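HAD hydrolase, family IA, variant 3 (Entamoeba histolytica, PDB 6W04) is probably a magnesium-dependent hydrolase of the haloacid dehalogenase superfamily, though its natural substrate is not established. Local coordinates at residues 6-10 with 11-15. Residues are numbered along the deposited sequence; the frame is centred on the assembly and turned at random.
With MG (magnesium ion), chain B.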
loop_
_atom_site.group_PDB
_atom_site.type_symbol
_atom_site.label_atom_id
_atom_site.label_comp_id
_atom_site.label_asym_id
_atom_site.label_seq_id
_atom_site.Cartn_x
_atom_site.Cartn_y
_atom_site.Cartn_z
ATOM N N PHE A 6 -6.350 5.746 -2.033
ATOM C CA PHE A 6 -5.031 5.286 -2.474
ATOM C C PHE A 6 -4.354 4.408 -1.422
ATOM O O PHE A 6 -4.126 4.849 -0.286
ATOM C CB PHE A 6 -4.082 6.452 -2.750
ATOM C CG PHE A 6 -4.519 7.392 -3.852
ATOM C CD1 PHE A 6 -4.086 7.192 -5.155
ATOM C CD2 PHE A 6 -5.259 8.528 -3.557
ATOM C CE1 PHE A 6 -4.436 8.089 -6.176
ATOM C CE2 PHE A 6 -5.636 9.420 -4.573
ATOM C CZ PHE A 6 -5.215 9.203 -5.869
ATOM N N ASP A 7 -3.940 3.213 -1.832
ATOM C CA ASP A 7 -2.902 2.501 -1.085
ATOM C C ASP A 7 -1.599 3.269 -1.209
ATOM O O ASP A 7 -1.413 4.044 -2.147
ATOM C CB ASP A 7 -2.729 1.094 -1.641
ATOM C CG ASP A 7 -1.666 0.301 -0.923
ATOM O OD1 ASP A 7 -1.667 0.287 0.327
ATOM O OD2 ASP A 7 -0.846 -0.333 -1.619
ATOM N N PHE A 8 -0.670 3.060 -0.275
ATOM C CA PHE A 8 0.570 3.828 -0.334
ATOM C C PHE A 8 1.750 2.991 -0.818
ATOM O O PHE A 8 2.235 3.215 -1.934
ATOM C CB PHE A 8 0.860 4.507 0.997
ATOM C CG PHE A 8 1.923 5.561 0.881
ATOM C CD1 PHE A 8 1.600 6.834 0.429
ATOM C CD2 PHE A 8 3.250 5.250 1.124
ATOM C CE1 PHE A 8 2.577 7.802 0.272
ATOM C CE2 PHE A 8 4.232 6.215 0.985
ATOM C CZ PHE A 8 3.893 7.487 0.553
ATOM N N ASN A 9 2.221 2.016 -0.028
ATOM C CA ASN A 9 3.392 1.226 -0.404
ATOM C C ASN A 9 3.118 0.393 -1.650
ATOM O O ASN A 9 2.160 -0.379 -1.697
ATOM C CB ASN A 9 3.785 0.307 0.752
ATOM C CG ASN A 9 4.034 1.078 2.025
ATOM O OD1 ASN A 9 3.189 1.126 2.928
ATOM N ND2 ASN A 9 5.183 1.732 2.084
ATOM N N GLY A 10 3.982 0.532 -2.652
ATOM C CA GLY A 10 3.834 -0.204 -3.896
ATOM C C GLY A 10 2.849 0.414 -4.860
ATOM O O GLY A 10 2.793 -0.006 -6.014
ATOM N N THR A 11 2.103 1.420 -4.422
ATOM C CA THR A 11 1.083 2.078 -5.227
ATOM C C THR A 11 1.436 3.542 -5.466
ATOM O O THR A 11 1.584 3.955 -6.621
ATOM C CB THR A 11 -0.284 1.934 -4.519
ATOM O OG1 THR A 11 -0.680 0.550 -4.504
ATOM C CG2 THR A 11 -1.365 2.763 -5.217
ATOM N N LEU A 12 1.582 4.344 -4.403
ATOM C CA LEU A 12 2.006 5.734 -4.557
ATOM C C LEU A 12 3.519 5.895 -4.584
ATOM O O LEU A 12 4.018 6.869 -5.166
ATOM C CB LEU A 12 1.414 6.598 -3.434
ATOM C CG LEU A 12 -0.052 6.990 -3.652
ATOM C CD1 LEU A 12 -0.619 7.717 -2.443
ATOM C CD2 LEU A 12 -0.219 7.868 -4.930
ATOM N N ILE A 13 4.268 4.982 -3.965
ATOM C CA ILE A 13 5.716 4.915 -4.139
ATOM C C ILE A 13 6.101 3.478 -4.484
ATOM O O ILE A 13 5.504 2.529 -3.973
ATOM C CB ILE A 13 6.477 5.407 -2.884
ATOM C CG1 ILE A 13 6.165 4.554 -1.637
ATOM C CG2 ILE A 13 6.178 6.890 -2.604
ATOM C CD1 ILE A 13 7.104 4.919 -0.420
ATOM N N PHE A 14 7.084 3.309 -5.372
ATOM C CA PHE A 14 7.488 1.957 -5.777
ATOM C C PHE A 14 8.640 1.537 -4.866
ATOM O O PHE A 14 9.809 1.565 -5.238
ATOM C CB PHE A 14 7.864 1.910 -7.258
ATOM C CG PHE A 14 6.680 2.013 -8.209
ATOM C CD1 PHE A 14 5.452 2.512 -7.779
ATOM C CD2 PHE A 14 6.800 1.592 -9.534
ATOM C CE1 PHE A 14 4.364 2.618 -8.655
ATOM C CE2 PHE A 14 5.712 1.690 -10.420
ATOM C CZ PHE A 14 4.493 2.207 -9.976
ATOM N N ASP A 15 8.293 1.160 -3.631
ATOM C CA ASP A 15 9.289 0.859 -2.601
ATOM C C ASP A 15 9.466 -0.629 -2.354
ATOM O O ASP A 15 10.177 -1.011 -1.421
ATOM C CB ASP A 15 8.932 1.569 -1.287
ATOM C CG ASP A 15 7.571 1.137 -0.720
ATOM O OD1 ASP A 15 6.728 0.598 -1.474
ATOM O OD2 ASP A 15 7.345 1.343 0.490
HETATM MG MG MG B . 0.603 -1.772 -1.380
HETATM O O HOH W 1 -1.072 -3.034 -0.993
HETATM O O HOH W 2 2.266 -3.216 -1.489
#
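In the HAD signature loop DFNGT, where strand 3-7 of the parallel sheet gives way to a tight turn before helix 16-31, F8, N9 and G10 are bonded back to L12, I13 and D15. The loop carries the magnesium site: D7 OD2 and the backbone O of N9 each lie 2.1 Å from the ion, D169 adds a third protein ligand, and two waters also bind. D7 extends its carboxylate toward the metal, chi1 of 180° placing CG trans to N, while its OD1 pairs with K144. T11 OG1 lies 3.0 Å from D7 OD2 with D169 OD2 also within reach, so its one proton can serve either carboxylate and threonine suits a place beside both.

The turn closes on F8 O. L12 N reaches it at 2.8 Å, in the carbonyl plane and on a lone pair, while T11 N donates from above that plane; I13 N adds a weak bond. G10, whose positive phi (82°) is readily adopted by glycine, directs its N weakly to both I13 O and D15 OD1. Close by, N9 ND2 gives D15 OD2 a 2.7 Å bond on the syn side, amide and carboxylate nearly coplanar (13°). Y76 and H19 also bond to OD2, and S111 holds N9 OD1.

F6, F8, L12 and I13 pack together on the side of the turn away from the ion. The CD1 methyl of L12 sits between F6 CB and F8 CD1, 3.7 Å from each, and I13 CD1 meets F8 CE2 at 3.4 Å. F119 stacks on the F8 ring from helix 113-123.

D7 matches the position of the catalytic nucleophile in related HAD enzymes. The bonds closing the turn are consistent with holding the N9 carbonyl beside this carboxylate; one short loop thus supplies two magnesium ligands.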